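Local coordinates for protein transcription initiation factor TFIID subunit 5 (Encephalitozoon cuniculi, PDB 2J4B) that probably serves, as a WD-repeat subunit of the TFIID complex, in regulating transcription initiation by RNA polymerase II, at residues 7-19 and 31-45. Residues are numbered along the deposited sequence; the frame is centred on the assembly and turned at random.
Sequences QMETSYVSLKTWI and LPLLYPLFIHIYFDL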
loop_
_atom_site.group_PDB
_atom_site.type_symbol
_atom_site.label_atom_id
_atom_site.label_comp_id
_atom_site.label_asym_id
_atom_site.label_seq_id
_atom_site.Cartn_x
_atom_site.Cartn_y
_atom_site.Cartn_z
ATOM N N GLN A 7 -8.351 -1.052 11.623
ATOM C CA GLN A 7 -8.761 -0.141 10.511
ATOM C C GLN A 7 -7.611 0.215 9.549
ATOM O O GLN A 7 -6.470 0.406 9.958
ATOM C CB GLN A 7 -9.378 1.144 11.073
ATOM C CG GLN A 7 -10.582 0.902 11.967
ATOM C CD GLN A 7 -11.409 2.154 12.199
ATOM O OE1 GLN A 7 -11.768 2.869 11.247
ATOM N NE2 GLN A 7 -11.732 2.424 13.469
ATOM N N MET A 8 -7.963 0.342 8.272
ATOM C CA MET A 8 -7.006 0.486 7.189
ATOM C C MET A 8 -6.106 1.711 7.296
ATOM O O MET A 8 -4.884 1.591 7.181
ATOM C CB MET A 8 -7.742 0.519 5.854
ATOM C CG MET A 8 -8.402 -0.808 5.493
ATOM S SD MET A 8 -9.043 -0.822 3.806
ATOM C CE MET A 8 -10.665 -0.088 4.003
ATOM N N GLU A 9 -6.708 2.879 7.496
ATOM C CA GLU A 9 -5.964 4.136 7.537
ATOM C C GLU A 9 -5.020 4.234 8.743
ATOM O O GLU A 9 -3.879 4.666 8.613
ATOM C CB GLU A 9 -6.923 5.337 7.522
ATOM C CG GLU A 9 -6.190 6.673 7.398
ATOM C CD GLU A 9 -7.106 7.884 7.371
ATOM O OE1 GLU A 9 -8.138 7.854 6.660
ATOM O OE2 GLU A 9 -6.783 8.876 8.072
ATOM N N THR A 10 -5.500 3.846 9.915
ATOM C CA THR A 10 -4.675 3.833 11.114
ATOM C C THR A 10 -3.436 2.958 10.910
ATOM O O THR A 10 -2.336 3.332 11.325
ATOM C CB THR A 10 -5.472 3.305 12.327
ATOM O OG1 THR A 10 -6.640 4.109 12.520
ATOM C CG2 THR A 10 -4.636 3.349 13.592
ATOM N N SER A 11 -3.623 1.806 10.258
ATOM C CA SER A 11 -2.558 0.827 10.076
ATOM C C SER A 11 -1.520 1.328 9.080
ATOM O O SER A 11 -0.323 1.073 9.233
ATOM C CB SER A 11 -3.131 -0.515 9.598
ATOM O OG SER A 11 -4.064 -1.042 10.533
ATOM N N TYR A 12 -1.990 2.034 8.060
ATOM C CA TYR A 12 -1.111 2.651 7.087
ATOM C C TYR A 12 -0.185 3.666 7.755
ATOM O O TYR A 12 1.032 3.592 7.608
ATOM C CB TYR A 12 -1.944 3.331 6.005
ATOM C CG TYR A 12 -1.122 4.055 4.966
ATOM C CD1 TYR A 12 -0.685 3.399 3.826
ATOM C CD2 TYR A 12 -0.795 5.390 5.122
ATOM C CE1 TYR A 12 0.064 4.045 2.877
ATOM C CE2 TYR A 12 -0.046 6.049 4.176
ATOM C CZ TYR A 12 0.380 5.376 3.054
ATOM O OH TYR A 12 1.128 6.031 2.103
ATOM N N VAL A 13 -0.770 4.608 8.486
ATOM C CA VAL A 13 -0.010 5.595 9.257
ATOM C C VAL A 13 1.006 4.975 10.220
ATOM O O VAL A 13 2.160 5.383 10.262
ATOM C CB VAL A 13 -0.958 6.490 10.096
ATOM C CG1 VAL A 13 -0.152 7.434 10.980
ATOM C CG2 VAL A 13 -1.925 7.274 9.185
ATOM N N SER A 14 0.563 4.007 11.009
ATOM C CA SER A 14 1.412 3.372 12.018
ATOM C C SER A 14 2.602 2.632 11.374
ATOM O O SER A 14 3.720 2.635 11.911
ATOM C CB SER A 14 0.564 2.426 12.875
ATOM O OG SER A 14 1.292 1.274 13.256
ATOM N N LEU A 15 2.359 2.016 10.221
ATOM C CA LEU A 15 3.431 1.478 9.390
ATOM C C LEU A 15 4.318 2.591 8.844
ATOM O O LEU A 15 5.532 2.542 8.962
ATOM C CB LEU A 15 2.855 0.676 8.233
ATOM C CG LEU A 15 3.873 0.161 7.210
ATOM C CD1 LEU A 15 4.941 -0.723 7.854
ATOM C CD2 LEU A 15 3.130 -0.557 6.095
ATOM N N LYS A 16 3.707 3.599 8.242
ATOM C CA LYS A 16 4.450 4.751 7.738
ATOM C C LYS A 16 5.383 5.346 8.798
ATOM O O LYS A 16 6.535 5.641 8.511
ATOM C CB LYS A 16 3.482 5.820 7.243
ATOM C CG LYS A 16 4.149 7.034 6.627
ATOM C CD LYS A 16 3.113 8.053 6.169
ATOM C CE LYS A 16 3.727 9.419 6.007
ATOM N NZ LYS A 16 2.695 10.463 5.803
ATOM N N THR A 17 4.884 5.509 10.018
ATOM C CA THR A 17 5.653 6.129 11.089
ATOM C C THR A 17 6.816 5.246 11.547
ATOM O O THR A 17 7.877 5.746 11.961
ATOM C CB THR A 17 4.744 6.440 12.296
ATOM O OG1 THR A 17 3.619 7.219 11.855
ATOM C CG2 THR A 17 5.510 7.179 13.370
ATOM N N TRP A 18 6.606 3.934 11.476
ATOM C CA TRP A 18 7.635 2.968 11.848
ATOM C C TRP A 18 8.751 2.984 10.814
ATOM O O TRP A 18 9.923 3.081 11.159
ATOM C CB TRP A 18 7.022 1.577 11.984
ATOM C CG TRP A 18 8.005 0.489 12.271
ATOM C CD1 TRP A 18 8.530 0.154 13.482
ATOM C CD2 TRP A 18 8.569 -0.429 11.312
ATOM N NE1 TRP A 18 9.391 -0.908 13.340
ATOM C CE2 TRP A 18 9.431 -1.287 12.020
ATOM C CE3 TRP A 18 8.418 -0.606 9.928
ATOM C CZ2 TRP A 18 10.153 -2.311 11.392
ATOM C CZ3 TRP A 18 9.126 -1.616 9.304
ATOM C CH2 TRP A 18 9.993 -2.459 10.040
ATOM N N ILE A 19 8.375 2.900 9.540
ATOM C CA ILE A 19 9.347 2.961 8.437
ATOM C C ILE A 19 10.223 4.213 8.497
ATOM O O ILE A 19 11.446 4.126 8.504
ATOM C CB ILE A 19 8.650 2.978 7.083
ATOM C CG1 ILE A 19 7.967 1.633 6.833
ATOM C CG2 ILE A 19 9.654 3.350 5.973
ATOM C CD1 ILE A 19 7.085 1.618 5.623
ATOM N N LEU A 31 10.199 1.710 1.832
ATOM C CA LEU A 31 9.327 2.785 1.351
ATOM C C LEU A 31 8.431 2.362 0.169
ATOM O O LEU A 31 7.273 2.767 0.099
ATOM C CB LEU A 31 10.123 4.054 1.035
ATOM C CG LEU A 31 10.375 4.923 2.284
ATOM C CD1 LEU A 31 11.438 6.019 2.036
ATOM C CD2 LEU A 31 9.080 5.552 2.833
ATOM N N PRO A 32 8.961 1.540 -0.755
ATOM C CA PRO A 32 8.143 1.091 -1.891
ATOM C C PRO A 32 6.855 0.399 -1.460
ATOM O O PRO A 32 5.894 0.353 -2.229
ATOM C CB PRO A 32 9.056 0.111 -2.630
ATOM C CG PRO A 32 10.448 0.537 -2.251
ATOM C CD PRO A 32 10.337 1.017 -0.823
ATOM N N LEU A 33 6.843 -0.127 -0.243
ATOM C CA LEU A 33 5.689 -0.825 0.289
ATOM C C LEU A 33 4.475 0.087 0.469
ATOM O O LEU A 33 3.344 -0.372 0.381
ATOM C CB LEU A 33 6.051 -1.480 1.626
ATOM C CG LEU A 33 4.932 -2.237 2.353
ATOM C CD1 LEU A 33 4.243 -3.318 1.491
ATOM C CD2 LEU A 33 5.449 -2.864 3.650
ATOM N N LEU A 34 4.683 1.368 0.749
ATOM C CA LEU A 34 3.541 2.239 1.028
ATOM C C LEU A 34 2.676 2.562 -0.200
ATOM O O LEU A 34 1.496 2.864 -0.044
ATOM C CB LEU A 34 3.975 3.526 1.704
ATOM C CG LEU A 34 4.700 3.399 3.053
ATOM C CD1 LEU A 34 5.143 4.818 3.531
ATOM C CD2 LEU A 34 3.879 2.634 4.130
ATOM N N TYR A 35 3.237 2.498 -1.407
ATOM C CA TYR A 35 2.482 2.896 -2.602
ATOM C C TYR A 35 1.361 1.927 -2.965
ATOM O O TYR A 35 0.204 2.353 -3.093
ATOM C CB TYR A 35 3.380 3.092 -3.831
ATOM C CG TYR A 35 2.573 3.372 -5.097
ATOM C CD1 TYR A 35 1.773 4.502 -5.196
ATOM C CD2 TYR A 35 2.596 2.506 -6.167
ATOM C CE1 TYR A 35 1.057 4.764 -6.322
ATOM C CE2 TYR A 35 1.879 2.761 -7.312
ATOM C CZ TYR A 35 1.111 3.895 -7.393
ATOM O OH TYR A 35 0.369 4.161 -8.539
ATOM N N PRO A 36 1.700 0.637 -3.175
ATOM C CA PRO A 36 0.656 -0.367 -3.414
ATOM C C PRO A 36 -0.310 -0.510 -2.243
ATOM O O PRO A 36 -1.496 -0.663 -2.458
ATOM C CB PRO A 36 1.446 -1.660 -3.644
ATOM C CG PRO A 36 2.792 -1.404 -3.072
ATOM C CD PRO A 36 3.044 0.042 -3.228
ATOM N N LEU A 37 0.179 -0.437 -1.017
ATOM C CA LEU A 37 -0.709 -0.474 0.132
ATOM C C LEU A 37 -1.708 0.695 0.105
ATOM O O LEU A 37 -2.899 0.517 0.368
ATOM C CB LEU A 37 0.106 -0.407 1.416
ATOM C CG LEU A 37 -0.698 -0.372 2.718
ATOM C CD1 LEU A 37 -1.855 -1.413 2.751
ATOM C CD2 LEU A 37 0.283 -0.561 3.908
ATOM N N PHE A 38 -1.189 1.883 -0.205
ATOM C CA PHE A 38 -1.971 3.109 -0.337
ATOM C C PHE A 38 -3.120 3.006 -1.343
ATOM O O PHE A 38 -4.261 3.313 -1.032
ATOM C CB PHE A 38 -1.034 4.240 -0.755
ATOM C CG PHE A 38 -1.723 5.495 -1.184
ATOM C CD1 PHE A 38 -2.234 6.377 -0.248
ATOM C CD2 PHE A 38 -1.803 5.830 -2.527
ATOM C CE1 PHE A 38 -2.836 7.572 -0.651
ATOM C CE2 PHE A 38 -2.391 7.028 -2.944
ATOM C CZ PHE A 38 -2.907 7.893 -2.003
ATOM N N ILE A 39 -2.801 2.584 -2.553
ATOM C CA ILE A 39 -3.813 2.416 -3.589
ATOM C C ILE A 39 -4.816 1.396 -3.105
ATOM O O ILE A 39 -6.023 1.589 -3.220
ATOM C CB ILE A 39 -3.181 1.942 -4.922
ATOM C CG1 ILE A 39 -2.306 3.057 -5.515
ATOM C CG2 ILE A 39 -4.259 1.524 -5.924
ATOM C CD1 ILE A 39 -3.038 4.371 -5.736
ATOM N N HIS A 40 -4.310 0.310 -2.531
ATOM C CA HIS A 40 -5.181 -0.774 -2.108
ATOM C C HIS A 40 -6.178 -0.333 -1.043
ATOM O O HIS A 40 -7.316 -0.793 -1.039
ATOM C CB HIS A 40 -4.374 -1.987 -1.642
ATOM C CG HIS A 40 -4.054 -2.944 -2.739
ATOM N ND1 HIS A 40 -5.029 -3.588 -3.467
ATOM C CD2 HIS A 40 -2.870 -3.361 -3.243
ATOM C CE1 HIS A 40 -4.459 -4.368 -4.367
ATOM N NE2 HIS A 40 -3.147 -4.246 -4.253
ATOM N N ILE A 41 -5.745 0.516 -0.125
ATOM C CA ILE A 41 -6.669 1.105 0.860
ATOM C C ILE A 41 -7.731 2.002 0.198
ATOM O O ILE A 41 -8.921 1.926 0.515
ATOM C CB ILE A 41 -5.888 1.898 1.938
ATOM C CG1 ILE A 41 -5.054 0.911 2.784
ATOM C CG2 ILE A 41 -6.833 2.714 2.802
ATOM C CD1 ILE A 41 -4.021 1.582 3.666
ATOM N N TYR A 42 -7.287 2.833 -0.735
ATOM C CA TYR A 42 -8.169 3.664 -1.532
ATOM C C TYR A 42 -9.227 2.849 -2.275
ATOM O O TYR A 42 -10.410 3.161 -2.228
ATOM C CB TYR A 42 -7.325 4.423 -2.533
ATOM C CG TYR A 42 -8.053 5.431 -3.391
ATOM C CD1 TYR A 42 -8.632 6.572 -2.825
ATOM C CD2 TYR A 42 -8.113 5.278 -4.774
ATOM C CE1 TYR A 42 -9.273 7.515 -3.607
ATOM C CE2 TYR A 42 -8.761 6.228 -5.568
ATOM C CZ TYR A 42 -9.335 7.343 -4.969
ATOM O OH TYR A 42 -9.974 8.288 -5.733
ATOM N N PHE A 43 -8.796 1.812 -2.985
ATOM C CA PHE A 43 -9.728 0.948 -3.696
ATOM C C PHE A 43 -10.669 0.208 -2.736
ATOM O O PHE A 43 -11.832 -0.062 -3.078
ATOM C CB PHE A 43 -8.959 -0.051 -4.552
ATOM C CG PHE A 43 -8.426 0.523 -5.843
ATOM C CD1 PHE A 43 -8.509 1.874 -6.120
ATOM C CD2 PHE A 43 -7.813 -0.306 -6.772
ATOM C CE1 PHE A 43 -8.016 2.379 -7.293
ATOM C CE2 PHE A 43 -7.311 0.203 -7.960
ATOM C CZ PHE A 43 -7.401 1.542 -8.210
ATOM N N ASP A 44 -10.179 -0.117 -1.539
ATOM C CA ASP A 44 -10.993 -0.843 -0.562
ATOM C C ASP A 44 -12.078 0.039 0.094
ATOM O O ASP A 44 -13.191 -0.432 0.360
ATOM C CB ASP A 44 -10.109 -1.503 0.478
ATOM C CG ASP A 44 -9.666 -2.886 0.062
ATOM O OD1 ASP A 44 -10.435 -3.533 -0.679
ATOM O OD2 ASP A 44 -8.560 -3.350 0.462
ATOM N N LEU A 45 -11.767 1.313 0.326
ATOM C CA LEU A 45 -12.755 2.272 0.812
ATOM C C LEU A 45 -13.850 2.539 -0.225
ATOM O O LEU A 45 -15.032 2.749 0.124
ATOM C CB LEU A 45 -12.078 3.588 1.218
ATOM C CG LEU A 45 -11.182 3.518 2.467
ATOM C CD1 LEU A 45 -10.325 4.811 2.570
ATOM C CD2 LEU A 45 -11.969 3.248 3.767
#
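Tyr-12 and Leu-34 interlock between helix 8-19 and helix 34-45, an antiparallel pair packed knobs-into-holes in the core of the TAF5 N-terminal domain (NTD2). Met-8 is the third main residue. The axes of these helix segments, 168° apart in direction, come within 10.6 Å. No hydrogen bond joins the two segments; the packing is mainly apolar. Tyr-12 is a knob in the hole formed by Leu-34, Leu-37, Phe-38 and Ile-41. Its CG stands anti to the backbone N (chi1 178°), which sends the ring across to the other helix. Leu-34 O and Leu-37 CG lie at the ring edge, near its plane, with CE1 of Tyr-12 3.5 Å from Leu-34 O. Ile-41 CD1 lies oblique to the ring and 3.6 Å from Tyr-12 CB. In return, Leu-34 is a knob among Tyr-12, Leu-15, Lys-16 and Ile-19. Its CD2 touches both Leu-15 CD2 and Ile-19 CD1, the latter at 3.7 Å, while CD1 packs on Lys-16 CG. Leu-15 CD2 also reaches Leu-37 CD2, at 3.6 Å.

Met-8 packs where the start of helix 8-19 lies beside the later turns of helix 34-45. Its chain bends at the last torsion (chi3 -85°) and crosses Asp-44 at about a right angle. SD sits 3.6 Å from Asp-44 CB, and CE lies 3.6 Å from Leu-45 CD2.

Outside the pair, helix 120-129 packs on Leu-15 and Leu-37, and its Tyr-121 hydrogen-bonds Asp-44. Lys-16 leads away to a salt bridge with Asp-64. The far end of the Tyr-12 knob is tied down by a hydrogen bond between its OH and His-65 NE2.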